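Local coordinates for protein chitinase A (Pteris ryukyuensis, PDB 4RL3) that is a family 18 glycoside hydrolase whose catalytic domain, the part described here, probably cleaves O-glycosidic bonds in chitin, at residues A[94-99]-A[135-140]. Numbering follows the deposited sequence.
Sequences TSVSSW and VSCIGQ
Trp99 has CG anti to its backbone N (chi1 -170°), which carries the indole across to Cys137. There SG lies anti to the carbonyl carbon (chi1 -76°), which brings SG of Cys137 to 4.1 Å from CA of Val96. CE3 of the benzo ring of Trp99 meets CB of Cys137 obliquely at 3.6 Å. SG of Cys137 sits 4.7 Å from the centroid of the six-membered ring of Trp99, 43° off the ring normal, an oblique sulfur-aromatic contact. Further along the ring, CH2 of Trp99 touches CD1 of Ile138 at 3.8 Å.

Val96 makes the second half of the contact. Its CG1 comes within 3.3 Å of NE2 of Gln140 and also packs against OG of Ser136. That amide is held from its own helix: NE2 of Gln140 donates to OG of Ser136 at 2.9 Å, with the hydroxyl close to the amide plane. A weak bond to the carbonyl O of Ser136 adds to this. Ser95 is the N-cap of helix 96-114, and its OG is hydrogen-bonded to OG of Ser98 at 2.7 Å.

NE1 of Trp99 is hydrogen-bonded to Asp37, and its ring also meets Phe91. With an alanine at Trp99, a gap would probably open beside Cys137 and Ile138, and Asp37 would lose its indole partner.

The contact joins the start of helix 96-114 to helix 131-147, two neighbouring outer helices of the TIM barrel. Inward, Trp99 and Ile138 reach strand 118-123 at Tyr123 and Ile121; Ile138 also packs on Leu169 of helix 163-173.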
ATOM      1  N   THR A  94       8.233 -22.140   3.771  1.00  7.93           N
ATOM      2  CA  THR A  94       8.820 -23.478   3.941  1.00  8.06           C
ATOM      3  C   THR A  94      10.300 -23.351   4.291  1.00  7.88           C
ATOM      4  O   THR A  94      10.796 -24.021   5.202  1.00  8.15           O
ATOM      5  CB  THR A  94       8.648 -24.309   2.647  1.00  8.38           C
ATOM      6  OG1 THR A  94       7.247 -24.468   2.377  1.00  8.86           O
ATOM      7  CG2 THR A  94       9.311 -25.683   2.778  1.00  8.60           C
ATOM      8  N   SER A  95      10.984 -22.502   3.529  1.00  7.58           N
ATOM      9  CA  SER A  95      12.337 -22.052   3.797  1.00  7.21           C
ATOM     10  C   SER A  95      12.441 -20.654   3.223  1.00  6.86           C
ATOM     11  O   SER A  95      11.657 -20.281   2.330  1.00  6.92           O
ATOM     12  CB  SER A  95      13.371 -22.960   3.125  1.00  7.27           C
ATOM     13  OG  SER A  95      13.323 -22.832   1.712  1.00  7.25           O
ATOM     14  N   VAL A  96      13.397 -19.883   3.715  1.00  6.52           N
ATOM     15  CA  VAL A  96      13.597 -18.528   3.214  1.00  6.14           C
ATOM     16  C   VAL A  96      13.899 -18.571   1.716  1.00  5.87           C
ATOM     17  O   VAL A  96      13.289 -17.854   0.929  1.00  5.81           O
ATOM     18  CB  VAL A  96      14.710 -17.787   3.979  1.00  6.34           C
ATOM     19  CG1 VAL A  96      15.082 -16.485   3.284  1.00  6.30           C
ATOM     20  CG2 VAL A  96      14.283 -17.532   5.410  1.00  6.39           C
ATOM     21  N   SER A  97      14.836 -19.424   1.320  1.00  5.50           N
ATOM     22  CA  SER A  97      15.268 -19.443  -0.064  1.00  5.30           C
ATOM     23  C   SER A  97      14.159 -19.852  -1.020  1.00  5.15           C
ATOM     24  O   SER A  97      14.045 -19.288  -2.116  1.00  5.10           O
ATOM     25  CB  SER A  97      16.493 -20.341  -0.253  1.00  5.33           C
ATOM     26  OG  SER A  97      16.185 -21.695   0.003  1.00  5.43           O
ATOM     27  N   SER A  98      13.339 -20.822  -0.627  1.00  5.01           N
ATOM     28  CA  SER A  98      12.275 -21.297  -1.514  1.00  4.92           C
ATOM     29  C   SER A  98      11.142 -20.276  -1.605  1.00  4.78           C
ATOM     30  O   SER A  98      10.586 -20.059  -2.690  1.00  4.83           O
ATOM     31  CB  SER A  98      11.756 -22.683  -1.130  1.00  4.95           C
ATOM     32  OG  SER A  98      11.157 -22.711   0.149  1.00  4.95           O
ATOM     33  N   TRP A  99      10.812 -19.639  -0.484  1.00  4.64           N
ATOM     34  CA  TRP A  99       9.784 -18.592  -0.501  1.00  4.52           C
ATOM     35  C   TRP A  99      10.243 -17.445  -1.420  1.00  4.49           C
ATOM     36  O   TRP A  99       9.486 -16.979  -2.292  1.00  4.42           O
ATOM     37  CB  TRP A  99       9.452 -18.086   0.926  1.00  4.43           C
ATOM     38  CG  TRP A  99       8.234 -17.186   0.949  1.00  4.34           C
ATOM     39  CD1 TRP A  99       6.956 -17.556   1.229  1.00  4.34           C
ATOM     40  CD2 TRP A  99       8.187 -15.784   0.638  1.00  4.29           C
ATOM     41  NE1 TRP A  99       6.108 -16.482   1.101  1.00  4.32           N
ATOM     42  CE2 TRP A  99       6.838 -15.382   0.746  1.00  4.30           C
ATOM     43  CE3 TRP A  99       9.148 -14.832   0.291  1.00  4.30           C
ATOM     44  CZ2 TRP A  99       6.425 -14.072   0.511  1.00  4.28           C
ATOM     45  CZ3 TRP A  99       8.739 -13.522   0.053  1.00  4.26           C
ATOM     46  CH2 TRP A  99       7.388 -13.152   0.175  1.00  4.29           C
ATOM     47  N   VAL A 135      11.681 -10.641   7.687  1.00  5.57           N
ATOM     48  CA  VAL A 135      12.500  -9.561   7.171  1.00  5.71           C
ATOM     49  C   VAL A 135      13.414 -10.052   6.045  1.00  5.52           C
ATOM     50  O   VAL A 135      13.564  -9.389   5.019  1.00  5.56           O
ATOM     51  CB  VAL A 135      13.309  -8.890   8.311  1.00  5.81           C
ATOM     52  CG1 VAL A 135      14.369  -7.951   7.762  1.00  5.94           C
ATOM     53  CG2 VAL A 135      12.375  -8.160   9.277  1.00  5.99           C
ATOM     54  N   SER A 136      14.029 -11.213   6.233  1.00  5.24           N
ATOM     55  CA  SER A 136      14.880 -11.784   5.204  1.00  5.07           C
ATOM     56  C   SER A 136      14.107 -12.041   3.907  1.00  4.96           C
ATOM     57  O   SER A 136      14.564 -11.692   2.828  1.00  4.82           O
ATOM     58  CB  SER A 136      15.487 -13.093   5.700  1.00  5.09           C
ATOM     59  OG  SER A 136      16.389 -13.618   4.738  1.00  5.16           O
ATOM     60  N   CYS A 137      12.929 -12.642   4.028  1.00  4.89           N
ATOM     61  CA  CYS A 137      12.110 -12.941   2.846  1.00  4.80           C
ATOM     62  C   CYS A 137      11.759 -11.670   2.071  1.00  4.82           C
ATOM     63  O   CYS A 137      11.951 -11.590   0.857  1.00  4.76           O
ATOM     64  CB  CYS A 137      10.808 -13.647   3.248  1.00  4.92           C
ATOM     65  SG  CYS A 137      11.020 -15.387   3.682  1.00  5.16           S
ATOM     66  N   ILE A 138      11.228 -10.683   2.772  1.00  4.73           N
ATOM     67  CA  ILE A 138      10.745  -9.478   2.104  1.00  4.66           C
ATOM     68  C   ILE A 138      11.898  -8.608   1.602  1.00  4.70           C
ATOM     69  O   ILE A 138      11.832  -8.058   0.495  1.00  4.63           O
ATOM     70  CB  ILE A 138       9.828  -8.649   3.028  1.00  4.64           C
ATOM     71  CG1 ILE A 138       8.580  -9.454   3.413  1.00  4.64           C
ATOM     72  CG2 ILE A 138       9.445  -7.322   2.380  1.00  4.65           C
ATOM     73  CD1 ILE A 138       7.743  -9.940   2.258  1.00  4.71           C
ATOM     74  N   GLY A 139      12.940  -8.467   2.411  1.00  4.69           N
ATOM     75  CA  GLY A 139      14.089  -7.675   2.007  1.00  4.79           C
ATOM     76  C   GLY A 139      14.728  -8.227   0.745  1.00  4.88           C
ATOM     77  O   GLY A 139      15.069  -7.485  -0.187  1.00  5.00           O
ATOM     78  N   GLN A 140      14.874  -9.543   0.691  1.00  4.95           N
ATOM     79  CA  GLN A 140      15.424 -10.197  -0.505  1.00  5.12           C
ATOM     80  C   GLN A 140      14.504 -10.037  -1.712  1.00  5.00           C
ATOM     81  O   GLN A 140      14.962  -9.798  -2.815  1.00  4.99           O
ATOM     82  CB  GLN A 140      15.660 -11.678  -0.238  1.00  5.37           C
ATOM     83  CG  GLN A 140      16.844 -11.958   0.655  1.00  5.67           C
ATOM     84  CD  GLN A 140      17.119 -13.447   0.740  1.00  5.96           C
ATOM     85  OE1 GLN A 140      17.526 -14.060  -0.247  1.00  6.95           O
ATOM     86  NE2 GLN A 140      16.876 -14.044   1.897  1.00  6.02           N
TER